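Local atomic coordinates of Exo-beta-1,3-galactanase (Bifidobacterium bifidum, PDB entry 5FLW), a protein that probably hydrolyses beta-1,3-linked galactan from the non-reducing end, releasing galactose units, as a glycoside hydrolase of family 43. Residues 109-117 with 123-131; 82-90 with 137-145. All blocks are in the same frame, centred on the assembly; numbering follows the deposited sequence.

Contact 1. Residues 109-117 with 123-131; sequences AHIGVAVAD and FAFQTTITW
Strands 110-116 and 124-129 pair as an antiparallel beta hairpin, the outer two strands of one blade of the five-bladed beta-propeller characteristic of family 43. Two hydrogen bonds join Ile111 and Ile129, with Ile129 N to Ile111 O at 2.8 Å. A classic beta bulge interrupts the ladder: Gln126 and Thr127 both face Val113, whose O takes the Gln126 N-H at 2.8 Å and a weak one from Thr127. Beyond the bulge, bonds in both directions pair Val115 with Ala124.

Ile111, Val113, Val115 and Ile129 share one face with Thr127, whose side chain lies alongside Val113, OG1 3.3 Å from CB. On the other, Ala114 CB meets Phe123 CB at 3.9 Å, while the Phe125 ring turns an edge to Gly112 CA.

His110 CG, anti to the carbonyl carbon (chi1 -85°), sets the ring face against Thr130 CG2, 3.5 Å from the centroid. The ring also stacks on Tyr108, and ND1 hydrogen-bonds to Tyr108 O. A serine in place of His110 would probably leave the Thr130 methyl without its aromatic platform and Tyr108 without its stacking partner and this bond. Near the turn, Ala116 CB stands 3.5 Å from the Phe123 ring centroid, 12° off the normal.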
ATOM      1  N   ALA A 109     -10.229   2.103  13.817  1.00 10.41           N
ATOM      2  CA  ALA A 109      -9.113   1.233  13.463  1.00 10.34           C
ATOM      3  C   ALA A 109      -9.584  -0.168  13.022  1.00 11.04           C
ATOM      4  O   ALA A 109      -9.225  -1.196  13.612  1.00 11.87           O
ATOM      5  CB  ALA A 109      -8.103   1.188  14.611  1.00 11.43           C
ATOM      6  N   HIS A 110     -10.375  -0.206  11.944  1.00  9.05           N
ATOM      7  CA  HIS A 110     -10.853  -1.467  11.380  1.00  9.67           C
ATOM      8  C   HIS A 110     -10.338  -1.660   9.951  1.00 10.35           C
ATOM      9  O   HIS A 110      -9.835  -0.729   9.306  1.00 10.70           O
ATOM     10  CB  HIS A 110     -12.386  -1.494  11.296  1.00  8.60           C
ATOM     11  CG  HIS A 110     -13.077  -1.920  12.558  1.00  8.96           C
ATOM     12  ND1 HIS A 110     -12.853  -1.311  13.773  1.00 11.18           N
ATOM     13  CD2 HIS A 110     -14.040  -2.851  12.773  1.00 10.05           C
ATOM     14  CE1 HIS A 110     -13.635  -1.862  14.689  1.00 13.09           C
ATOM     15  NE2 HIS A 110     -14.348  -2.812  14.112  1.00 10.35           N
ATOM     16  N   ILE A 111     -10.515  -2.891   9.449  1.00 10.21           N
ATOM     17  CA  ILE A 111     -10.381  -3.213   8.029  1.00 10.32           C
ATOM     18  C   ILE A 111     -11.790  -3.299   7.449  1.00 11.58           C
ATOM     19  O   ILE A 111     -12.640  -4.018   7.990  1.00 12.09           O
ATOM     20  CB  ILE A 111      -9.663  -4.568   7.829  1.00 11.06           C
ATOM     21  CG1 ILE A 111      -8.247  -4.552   8.443  1.00 13.60           C
ATOM     22  CG2 ILE A 111      -9.622  -4.953   6.340  1.00 10.78           C
ATOM     23  CD1 ILE A 111      -7.587  -5.924   8.653  1.00 11.06           C
ATOM     24  N   GLY A 112     -12.049  -2.583   6.354  1.00 10.80           N
ATOM     25  CA  GLY A 112     -13.274  -2.769   5.579  1.00 10.76           C
ATOM     26  C   GLY A 112     -13.030  -3.704   4.402  1.00  9.58           C
ATOM     27  O   GLY A 112     -11.939  -3.707   3.822  1.00 11.58           O
ATOM     28  N   VAL A 113     -14.041  -4.517   4.076  1.00 10.15           N
ATOM     29  CA  VAL A 113     -13.966  -5.524   3.013  1.00 12.41           C
ATOM     30  C   VAL A 113     -15.093  -5.256   2.010  1.00 12.15           C
ATOM     31  O   VAL A 113     -16.262  -5.137   2.406  1.00 11.09           O
ATOM     32  CB  VAL A 113     -14.072  -6.960   3.579  1.00 10.32           C
ATOM     33  CG1 VAL A 113     -13.995  -7.980   2.466  1.00 11.42           C
ATOM     34  CG2 VAL A 113     -12.980  -7.235   4.604  1.00 12.31           C
ATOM     35  N   ALA A 114     -14.734  -5.166   0.710  1.00 11.07           N
ATOM     36  CA  ALA A 114     -15.676  -5.026  -0.406  1.00 13.94           C
ATOM     37  C   ALA A 114     -15.296  -6.021  -1.511  1.00 12.26           C
ATOM     38  O   ALA A 114     -14.147  -6.473  -1.591  1.00 13.74           O
ATOM     39  CB  ALA A 114     -15.694  -3.592  -0.977  1.00 10.24           C
ATOM     40  N   VAL A 115     -16.264  -6.363  -2.369  0.58 12.99           N
ATOM     41  CA  VAL A 115     -16.093  -7.441  -3.346  0.58 13.54           C
ATOM     42  C   VAL A 115     -16.632  -7.022  -4.718  0.58 12.98           C
ATOM     43  O   VAL A 115     -17.693  -6.392  -4.818  0.58 13.85           O
ATOM     44  CB  VAL A 115     -16.781  -8.749  -2.874  0.58 15.73           C
ATOM     45  CG1 VAL A 115     -16.487  -9.893  -3.826  0.58 12.32           C
ATOM     46  CG2 VAL A 115     -16.369  -9.115  -1.454  0.58 15.26           C
ATOM     47  N   ALA A 116     -15.925  -7.414  -5.776  1.00 13.28           N
ATOM     48  CA  ALA A 116     -16.351  -7.147  -7.146  1.00 14.19           C
ATOM     49  C   ALA A 116     -16.108  -8.375  -8.019  1.00 14.69           C
ATOM     50  O   ALA A 116     -15.248  -9.208  -7.729  1.00 16.43           O
ATOM     51  CB  ALA A 116     -15.571  -5.969  -7.736  1.00 15.30           C
ATOM     52  N   ASP A 117     -16.841  -8.448  -9.137  1.00 14.93           N
ATOM     53  CA  ASP A 117     -16.596  -9.486 -10.145  1.00 15.68           C
ATOM     54  C   ASP A 117     -15.502  -9.131 -11.138  1.00 15.99           C
ATOM     55  O   ASP A 117     -14.998 -10.027 -11.823  1.00 18.48           O
ATOM     56  CB  ASP A 117     -17.846  -9.776 -10.977  1.00 18.98           C
ATOM     57  CG  ASP A 117     -18.946 -10.427 -10.157  1.00 41.89           C
ATOM     58  OD1 ASP A 117     -18.643 -11.138  -9.162  1.00 23.04           O
ATOM     59  OD2 ASP A 117     -20.119 -10.219 -10.518  1.00 36.24           O
ATOM     60  N   PHE A 123     -17.263  -2.154  -6.597  1.00 14.22           N
ATOM     61  CA  PHE A 123     -17.074  -2.958  -5.395  1.00 12.77           C
ATOM     62  C   PHE A 123     -18.261  -2.734  -4.457  1.00 15.36           C
ATOM     63  O   PHE A 123     -18.729  -1.601  -4.271  1.00 17.04           O
ATOM     64  CB  PHE A 123     -15.721  -2.637  -4.709  1.00 12.69           C
ATOM     65  CG  PHE A 123     -14.496  -3.147  -5.475  1.00 10.75           C
ATOM     66  CD1 PHE A 123     -14.006  -2.465  -6.582  1.00 12.79           C
ATOM     67  CD2 PHE A 123     -13.874  -4.332  -5.110  1.00 12.64           C
ATOM     68  CE1 PHE A 123     -12.905  -2.954  -7.300  1.00 11.75           C
ATOM     69  CE2 PHE A 123     -12.765  -4.818  -5.819  1.00 14.46           C
ATOM     70  CZ  PHE A 123     -12.288  -4.125  -6.918  1.00 12.85           C
ATOM     71  N   ALA A 124     -18.780  -3.826  -3.899  1.00 13.97           N
ATOM     72  CA  ALA A 124     -19.887  -3.780  -2.949  1.00 12.10           C
ATOM     73  C   ALA A 124     -19.319  -3.916  -1.534  1.00 13.59           C
ATOM     74  O   ALA A 124     -18.661  -4.924  -1.209  1.00 13.06           O
ATOM     75  CB  ALA A 124     -20.876  -4.900  -3.237  1.00 13.15           C
ATOM     76  N   PHE A 125     -19.558  -2.903  -0.704  1.00 11.40           N
ATOM     77  CA  PHE A 125     -19.062  -2.884   0.664  1.00 10.69           C
ATOM     78  C   PHE A 125     -19.821  -3.900   1.527  1.00 12.83           C
ATOM     79  O   PHE A 125     -21.058  -3.838   1.636  1.00 11.57           O
ATOM     80  CB  PHE A 125     -19.259  -1.478   1.214  1.00 11.82           C
ATOM     81  CG  PHE A 125     -18.782  -1.288   2.628  1.00 10.54           C
ATOM     82  CD1 PHE A 125     -17.617  -1.900   3.092  1.00  9.85           C
ATOM     83  CD2 PHE A 125     -19.481  -0.436   3.494  1.00 11.06           C
ATOM     84  CE1 PHE A 125     -17.171  -1.681   4.417  1.00 11.77           C
ATOM     85  CE2 PHE A 125     -19.030  -0.213   4.808  1.00  9.26           C
ATOM     86  CZ  PHE A 125     -17.886  -0.830   5.260  1.00  9.35           C
ATOM     87  N   GLN A 126     -19.068  -4.786   2.198  1.00 11.45           N
ATOM     88  CA  GLN A 126     -19.650  -5.864   3.002  1.00 11.10           C
ATOM     89  C   GLN A 126     -19.439  -5.702   4.506  1.00 13.83           C
ATOM     90  O   GLN A 126     -20.389  -5.377   5.224  1.00 15.86           O
ATOM     91  CB  GLN A 126     -19.215  -7.243   2.491  1.00 10.15           C
ATOM     92  CG  GLN A 126     -19.690  -7.455   1.068  1.00 11.36           C
ATOM     93  CD  GLN A 126     -19.630  -8.891   0.591  1.00 14.01           C
ATOM     94  OE1 GLN A 126     -18.818  -9.687   1.047  1.00 13.71           O
ATOM     95  NE2 GLN A 126     -20.477  -9.208  -0.382  1.00 17.52           N
ATOM     96  N   THR A 127     -18.227  -5.897   5.008  1.00 10.67           N
ATOM     97  CA  THR A 127     -17.988  -5.992   6.443  1.00 10.44           C
ATOM     98  C   THR A 127     -16.940  -4.968   6.895  1.00 10.64           C
ATOM     99  O   THR A 127     -16.151  -4.437   6.096  1.00 10.05           O
ATOM    100  CB  THR A 127     -17.420  -7.401   6.810  1.00 13.01           C
ATOM    101  OG1 THR A 127     -16.248  -7.664   6.012  1.00 10.52           O
ATOM    102  CG2 THR A 127     -18.468  -8.526   6.641  1.00 10.17           C
ATOM    103  N   THR A 128     -16.906  -4.720   8.207  1.00 10.59           N
ATOM    104  CA  THR A 128     -15.685  -4.249   8.847  1.00  9.44           C
ATOM    105  C   THR A 128     -15.261  -5.338   9.824  1.00 11.73           C
ATOM    106  O   THR A 128     -16.112  -6.021  10.410  1.00 10.99           O
ATOM    107  CB  THR A 128     -15.778  -2.876   9.536  1.00 10.91           C
ATOM    108  OG1 THR A 128     -16.605  -2.987  10.697  1.00 11.28           O
ATOM    109  CG2 THR A 128     -16.325  -1.825   8.600  1.00 11.15           C
ATOM    110  N   ILE A 129     -13.937  -5.565   9.922  1.00 10.47           N
ATOM    111  CA  ILE A 129     -13.401  -6.653  10.723  1.00 11.85           C
ATOM    112  C   ILE A 129     -12.164  -6.184  11.477  1.00 12.60           C
ATOM    113  O   ILE A 129     -11.488  -5.225  11.088  1.00 11.48           O
ATOM    114  CB  ILE A 129     -13.049  -7.897   9.852  1.00 13.62           C
ATOM    115  CG1 ILE A 129     -11.751  -7.696   9.037  1.00 12.77           C
ATOM    116  CG2 ILE A 129     -14.274  -8.311   8.953  1.00 11.08           C
ATOM    117  CD1 ILE A 129     -11.362  -8.918   8.156  1.00 11.97           C
ATOM    118  N   THR A 130     -11.867  -6.903  12.562  1.00 10.21           N
ATOM    119  CA  THR A 130     -10.593  -6.816  13.273  1.00 10.94           C
ATOM    120  C   THR A 130     -10.174  -8.245  13.596  1.00 12.33           C
ATOM    121  O   THR A 130     -10.999  -9.156  13.576  1.00 11.18           O
ATOM    122  CB  THR A 130     -10.674  -6.031  14.616  1.00 10.38           C
ATOM    123  OG1 THR A 130     -11.289  -6.849  15.615  1.00 11.31           O
ATOM    124  CG2 THR A 130     -11.467  -4.759  14.486  1.00 13.09           C
ATOM    125  N   TRP A 131      -8.882  -8.437  13.892  1.00 11.71           N
ATOM    126  CA  TRP A 131      -8.420  -9.674  14.525  1.00 11.19           C
ATOM    127  C   TRP A 131      -8.487  -9.471  16.038  1.00 12.79           C
ATOM    128  O   TRP A 131      -7.798  -8.600  16.576  1.00 12.39           O
ATOM    129  CB  TRP A 131      -6.992 -10.008  14.084  1.00 12.58           C
ATOM    130  CG  TRP A 131      -6.448 -11.275  14.686  1.00 14.07           C
ATOM    131  CD1 TRP A 131      -5.536 -11.380  15.706  1.00 17.28           C
ATOM    132  CD2 TRP A 131      -6.764 -12.625  14.295  1.00 14.12           C
ATOM    133  NE1 TRP A 131      -5.263 -12.712  15.969  1.00 15.48           N
ATOM    134  CE2 TRP A 131      -6.000 -13.494  15.110  1.00 16.18           C
ATOM    135  CE3 TRP A 131      -7.601 -13.176  13.332  1.00 14.12           C
ATOM    136  CZ2 TRP A 131      -6.068 -14.889  14.990  1.00 15.51           C
ATOM    137  CZ3 TRP A 131      -7.672 -14.562  13.218  1.00 15.83           C
ATOM    138  CH2 TRP A 131      -6.920 -15.400  14.048  1.00 15.04           C
TER

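Contact 2. Residues 82-90 with 137-145; sequences ERPKVLHCP and RDIGVFQDE
Strands 84-88 and 139-143 belong to the innermost strands of two successive blades of the beta-propeller, running nearly parallel, 16° apart, and meeting through side chains with their axes 6.9 Å apart at closest. At Glu82 a water lies within hydrogen-bonding distance of both OE1 and Asp138 OD1. The extended Arg83 chain brings NE to 3.2 Å from Asp138 OD1 in a salt bridge; OD1 lies at the guanidinium edge, although the two group planes are turned 64° apart. A second water links Arg83 NH2 to Asp138 OD2. Both charges have further partners: Arg83 NH1 meets Asp246 of strand 244-250, and Asp138 OD2 accepts from the N of Ser190.

Lys85 bends at chi2 (-68°) and again at its end, which folds its amine back to Pro84 O at 2.9 Å, while its aliphatic part slides past Ile139 and lies over Gly140 CA. Its CB touches Val141 CG1 at 3.5 Å. Leu87 and Val141 reach tip to tip, CD2 to CG2 3.7 Å. At His88 the backbone takes over: a third water connects its N to Gln143 OE1, and the extended Gln143 side chain gives NE2 to His88 O at 2.9 Å, with that oxygen close to the amide plane. Tyr169 OH is a second partner of NE2. Pro90 CD packs beside the same amide, 3.9 Å from Gln143 NE2.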
ATOM      1  N   GLU A  82      -8.801   4.765   4.109  1.00 10.37           N
ATOM      2  CA  GLU A  82      -7.457   4.903   3.563  1.00  9.64           C
ATOM      3  C   GLU A  82      -6.735   3.636   3.110  1.00 10.82           C
ATOM      4  O   GLU A  82      -7.077   2.531   3.506  1.00 10.67           O
ATOM      5  CB  GLU A  82      -6.574   5.574   4.630  1.00  9.70           C
ATOM      6  CG  GLU A  82      -6.973   6.997   4.988  1.00 10.89           C
ATOM      7  CD  GLU A  82      -6.156   7.574   6.131  1.00 14.87           C
ATOM      8  OE1 GLU A  82      -5.509   6.798   6.852  1.00 16.73           O
ATOM      9  OE2 GLU A  82      -6.164   8.803   6.300  1.00 16.46           O
ATOM     10  N   ARG A  83      -5.718   3.839   2.278  1.00  9.63           N
ATOM     11  CA  ARG A  83      -4.826   2.778   1.809  1.00  9.36           C
ATOM     12  C   ARG A  83      -5.559   1.571   1.211  1.00  9.32           C
ATOM     13  O   ARG A  83      -5.312   0.425   1.602  1.00 10.88           O
ATOM     14  CB  ARG A  83      -3.827   2.353   2.880  1.00 10.98           C
ATOM     15  CG  ARG A  83      -2.936   3.525   3.324  1.00 11.70           C
ATOM     16  CD  ARG A  83      -1.771   3.088   4.231  1.00 10.98           C
ATOM     17  NE  ARG A  83      -0.980   4.264   4.595  1.00 12.19           N
ATOM     18  CZ  ARG A  83      -0.064   4.827   3.808  1.00 10.49           C
ATOM     19  NH1 ARG A  83       0.201   4.291   2.615  1.00 11.11           N
ATOM     20  NH2 ARG A  83       0.607   5.919   4.209  1.00 10.66           N
ATOM     21  N   PRO A  84      -6.431   1.793   0.212  1.00  9.72           N
ATOM     22  CA  PRO A  84      -7.159   0.670  -0.394  1.00  9.46           C
ATOM     23  C   PRO A  84      -6.198  -0.306  -1.060  1.00 10.64           C
ATOM     24  O   PRO A  84      -5.193   0.091  -1.657  1.00 11.29           O
ATOM     25  CB  PRO A  84      -8.070   1.350  -1.441  1.00 10.63           C
ATOM     26  CG  PRO A  84      -7.323   2.604  -1.840  1.00  9.80           C
ATOM     27  CD  PRO A  84      -6.661   3.062  -0.524  1.00  9.53           C
ATOM     28  N   LYS A  85      -6.535  -1.591  -0.958  1.00  9.93           N
ATOM     29  CA  LYS A  85      -5.754  -2.664  -1.555  1.00 11.95           C
ATOM     30  C   LYS A  85      -6.722  -3.657  -2.189  1.00 10.79           C
ATOM     31  O   LYS A  85      -7.837  -3.841  -1.696  1.00 11.00           O
ATOM     32  CB  LYS A  85      -4.938  -3.398  -0.474  1.00 11.21           C
ATOM     33  CG  LYS A  85      -3.958  -2.502   0.308  1.00 12.74           C
ATOM     34  CD  LYS A  85      -2.825  -2.022  -0.612  1.00 11.86           C
ATOM     35  CE  LYS A  85      -2.036  -0.843  -0.001  1.00 10.41           C
ATOM     36  NZ  LYS A  85      -2.870   0.394   0.066  1.00 10.39           N
ATOM     37  N   VAL A  86      -6.285  -4.315  -3.268  1.00 12.16           N
ATOM     38  CA  VAL A  86      -7.095  -5.317  -3.968  1.00 12.06           C
ATOM     39  C   VAL A  86      -6.273  -6.587  -4.170  1.00 12.96           C
ATOM     40  O   VAL A  86      -5.085  -6.521  -4.504  1.00 14.24           O
ATOM     41  CB  VAL A  86      -7.637  -4.774  -5.322  1.00 11.89           C
ATOM     42  CG1 VAL A  86      -8.285  -5.881  -6.203  1.00 11.97           C
ATOM     43  CG2 VAL A  86      -8.635  -3.621  -5.066  1.00 12.61           C
ATOM     44  N   LEU A  87      -6.913  -7.749  -3.983  1.00 12.94           N
ATOM     45  CA  LEU A  87      -6.343  -9.031  -4.377  1.00 12.79           C
ATOM     46  C   LEU A  87      -7.370  -9.786  -5.211  1.00 14.27           C
ATOM     47  O   LEU A  87      -8.590  -9.615  -5.035  1.00 13.38           O
ATOM     48  CB  LEU A  87      -5.973  -9.922  -3.171  1.00 15.46           C
ATOM     49  CG  LEU A  87      -4.784  -9.490  -2.297  1.00 15.59           C
ATOM     50  CD1 LEU A  87      -4.642 -10.418  -1.066  1.00 14.03           C
ATOM     51  CD2 LEU A  87      -3.491  -9.445  -3.087  1.00 14.53           C
ATOM     52  N   HIS A  88      -6.865 -10.616  -6.134  1.00 15.35           N
ATOM     53  CA  HIS A  88      -7.701 -11.531  -6.906  1.00 16.01           C
ATOM     54  C   HIS A  88      -7.692 -12.887  -6.195  1.00 20.18           C
ATOM     55  O   HIS A  88      -6.618 -13.473  -5.982  1.00 16.36           O
ATOM     56  CB  HIS A  88      -7.191 -11.634  -8.352  1.00 17.71           C
ATOM     57  CG  HIS A  88      -8.111 -12.380  -9.279  1.00 25.76           C
ATOM     58  ND1 HIS A  88      -7.662 -13.018 -10.416  1.00 40.07           N
ATOM     59  CD2 HIS A  88      -9.449 -12.581  -9.243  1.00 20.21           C
ATOM     60  CE1 HIS A  88      -8.686 -13.563 -11.050  1.00 43.19           C
ATOM     61  NE2 HIS A  88      -9.778 -13.341 -10.343  1.00 25.35           N
ATOM     62  N   CYS A  89      -8.892 -13.372  -5.809  1.00 14.14           N
ATOM     63  CA  CYS A  89      -9.014 -14.579  -4.984  1.00 13.71           C
ATOM     64  C   CYS A  89      -8.969 -15.827  -5.859  1.00 16.01           C
ATOM     65  O   CYS A  89      -9.880 -16.035  -6.671  1.00 17.15           O
ATOM     66  CB  CYS A  89     -10.325 -14.571  -4.215  1.00 13.27           C
ATOM     67  SG  CYS A  89     -10.554 -16.060  -3.240  1.00 16.40           S
ATOM     68  N   PRO A  90      -7.966 -16.696  -5.709  1.00 19.55           N
ATOM     69  CA  PRO A  90      -7.904 -17.874  -6.599  1.00 21.32           C
ATOM     70  C   PRO A  90      -9.096 -18.810  -6.461  1.00 18.90           C
ATOM     71  O   PRO A  90      -9.596 -19.337  -7.470  1.00 21.63           O
ATOM     72  CB  PRO A  90      -6.589 -18.546  -6.193  1.00 19.13           C
ATOM     73  CG  PRO A  90      -5.795 -17.457  -5.546  1.00 19.88           C
ATOM     74  CD  PRO A  90      -6.782 -16.598  -4.836  1.00 17.27           C
ATOM     75  N   ARG A 137      -4.718  -0.129  11.461  1.00 10.71           N
ATOM     76  CA  ARG A 137      -4.684   1.151  10.750  1.00  8.68           C
ATOM     77  C   ARG A 137      -4.075   0.972   9.357  1.00 11.43           C
ATOM     78  O   ARG A 137      -4.731   0.374   8.502  1.00 10.90           O
ATOM     79  CB  ARG A 137      -4.080   2.237  11.634  1.00 11.05           C
ATOM     80  CG  ARG A 137      -5.004   2.519  12.837  1.00 13.35           C
ATOM     81  CD  ARG A 137      -4.638   3.817  13.498  1.00 15.13           C
ATOM     82  NE  ARG A 137      -5.492   4.192  14.623  1.00 17.93           N
ATOM     83  CZ  ARG A 137      -5.218   3.834  15.864  1.00 15.52           C
ATOM     84  NH1 ARG A 137      -4.142   3.066  16.070  1.00 19.61           N
ATOM     85  NH2 ARG A 137      -5.977   4.236  16.889  1.00 13.00           N
ATOM     86  N   ASP A 138      -2.833   1.403   9.103  1.00 10.51           N
ATOM     87  CA  ASP A 138      -2.276   1.213   7.756  1.00 10.71           C
ATOM     88  C   ASP A 138      -2.275  -0.263   7.379  1.00  9.58           C
ATOM     89  O   ASP A 138      -1.993  -1.133   8.214  1.00 11.70           O
ATOM     90  CB  ASP A 138      -0.826   1.676   7.693  1.00 10.05           C
ATOM     91  CG  ASP A 138      -0.686   3.180   7.623  1.00 12.30           C
ATOM     92  OD1 ASP A 138      -1.707   3.928   7.692  1.00 10.67           O
ATOM     93  OD2 ASP A 138       0.483   3.607   7.550  1.00 12.18           O
ATOM     94  N   ILE A 139      -2.610  -0.547   6.117  1.00  9.67           N
ATOM     95  CA  ILE A 139      -2.637  -1.907   5.604  1.00  9.56           C
ATOM     96  C   ILE A 139      -1.863  -1.988   4.289  1.00 11.00           C
ATOM     97  O   ILE A 139      -1.690  -0.994   3.572  1.00 11.90           O
ATOM     98  CB  ILE A 139      -4.066  -2.472   5.391  1.00 12.01           C
ATOM     99  CG1 ILE A 139      -4.841  -1.570   4.423  1.00 11.01           C
ATOM    100  CG2 ILE A 139      -4.807  -2.683   6.733  1.00  9.97           C
ATOM    101  CD1 ILE A 139      -6.032  -2.263   3.784  1.00 10.97           C
ATOM    102  N   GLY A 140      -1.406  -3.218   3.989  1.00 10.83           N
ATOM    103  CA  GLY A 140      -0.938  -3.592   2.669  1.00 12.60           C
ATOM    104  C   GLY A 140      -1.346  -5.030   2.405  1.00 10.73           C
ATOM    105  O   GLY A 140      -1.894  -5.690   3.284  1.00 11.91           O
ATOM    106  N   VAL A 141      -1.092  -5.514   1.184  1.00 11.63           N
ATOM    107  CA  VAL A 141      -1.415  -6.899   0.841  1.00 12.65           C
ATOM    108  C   VAL A 141      -0.223  -7.611   0.194  1.00 15.97           C
ATOM    109  O   VAL A 141       0.665  -6.993  -0.410  1.00 15.52           O
ATOM    110  CB  VAL A 141      -2.683  -7.031  -0.043  1.00 13.94           C
ATOM    111  CG1 VAL A 141      -3.937  -6.550   0.720  1.00 12.52           C
ATOM    112  CG2 VAL A 141      -2.496  -6.272  -1.363  1.00 11.25           C
ATOM    113  N   PHE A 142      -0.236  -8.944   0.290  1.00 14.89           N
ATOM    114  CA  PHE A 142       0.755  -9.763  -0.391  1.00 12.65           C
ATOM    115  C   PHE A 142       0.117 -11.101  -0.780  1.00 15.46           C
ATOM    116  O   PHE A 142      -0.595 -11.716   0.015  1.00 15.50           O
ATOM    117  CB  PHE A 142       2.019  -9.961   0.473  1.00 14.45           C
ATOM    118  CG  PHE A 142       3.016 -10.937  -0.119  1.00 15.07           C
ATOM    119  CD1 PHE A 142       3.797 -10.584  -1.213  1.00 14.17           C
ATOM    120  CD2 PHE A 142       3.157 -12.211   0.410  1.00 18.80           C
ATOM    121  CE1 PHE A 142       4.678 -11.484  -1.764  1.00 18.28           C
ATOM    122  CE2 PHE A 142       4.040 -13.103  -0.139  1.00 16.41           C
ATOM    123  CZ  PHE A 142       4.803 -12.737  -1.231  1.00 16.75           C
ATOM    124  N   GLN A 143       0.367 -11.534  -2.012  1.00 14.42           N
ATOM    125  CA  GLN A 143      -0.104 -12.819  -2.515  1.00 19.15           C
ATOM    126  C   GLN A 143       1.112 -13.668  -2.880  1.00 18.28           C
ATOM    127  O   GLN A 143       1.913 -13.280  -3.743  1.00 17.01           O
ATOM    128  CB  GLN A 143      -1.016 -12.615  -3.718  1.00 14.80           C
ATOM    129  CG  GLN A 143      -1.597 -13.873  -4.259  1.00 17.01           C
ATOM    130  CD  GLN A 143      -2.642 -13.596  -5.302  1.00 21.62           C
ATOM    131  OE1 GLN A 143      -2.351 -13.006  -6.358  1.00 24.52           O
ATOM    132  NE2 GLN A 143      -3.882 -13.983  -5.009  1.00 18.57           N
ATOM    133  N   ASP A 144       1.257 -14.813  -2.209  1.00 16.39           N
ATOM    134  CA  ASP A 144       2.415 -15.687  -2.356  1.00 18.18           C
ATOM    135  C   ASP A 144       2.242 -16.634  -3.564  1.00 25.77           C
ATOM    136  O   ASP A 144       1.161 -16.719  -4.173  1.00 19.64           O
ATOM    137  CB  ASP A 144       2.665 -16.442  -1.048  1.00 21.46           C
ATOM    138  CG  ASP A 144       4.145 -16.760  -0.801  1.00 18.50           C
ATOM    139  OD1 ASP A 144       4.968 -16.718  -1.745  1.00 21.15           O
ATOM    140  OD2 ASP A 144       4.463 -17.089   0.363  1.00 22.07           O
ATOM    141  N   GLU A 145       3.338 -17.353  -3.885  0.50 19.87           N
ATOM    142  CA  GLU A 145       3.375 -18.178  -5.091  0.50 22.02           C
ATOM    143  C   GLU A 145       2.403 -19.347  -5.014  0.50 24.38           C
ATOM    144  O   GLU A 145       1.930 -19.831  -6.050  0.50 28.54           O
ATOM    145  CB  GLU A 145       4.804 -18.685  -5.352  0.50 24.68           C
ATOM    146  CG  GLU A 145       5.048 -19.168  -6.790  0.50 27.67           C
ATOM    147  CD  GLU A 145       6.519 -19.170  -7.181  0.50 28.32           C
ATOM    148  OE1 GLU A 145       7.365 -19.047  -6.270  0.50 31.36           O
ATOM    149  OE2 GLU A 145       6.822 -19.282  -8.392  0.50 28.82           O
TER
HETATM  150  O   HOH W   1      -4.207   4.164   6.772  1.00 12.67           O
HETATM  151  O   HOH W   2       0.537   6.205   7.143  1.00 13.86           O
HETATM  152  O   HOH W   3      -4.199 -10.797  -6.828  1.00 17.50           O

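How the contacts relate
After a first four-stranded blade (strands 24-28 to 60-66) the chain enters 82-90, on the innermost strand of the next blade, then strand 95-102, and next 110-116 and 124-129, where contact 1 closes a short hairpin loop. It then crosses to 137-145, on the innermost strand of the following blade. There contact 2 closes the much longer loop, with contact 1 nested inside it. Contact 1 thus completes the outer part of a single blade, whereas contact 2 joins that blade to its successor. Their centres lie about 12 Å apart, and they touch where Phe123 packs on Val86, Ile111 on Ile139 and Ala109 on Arg137.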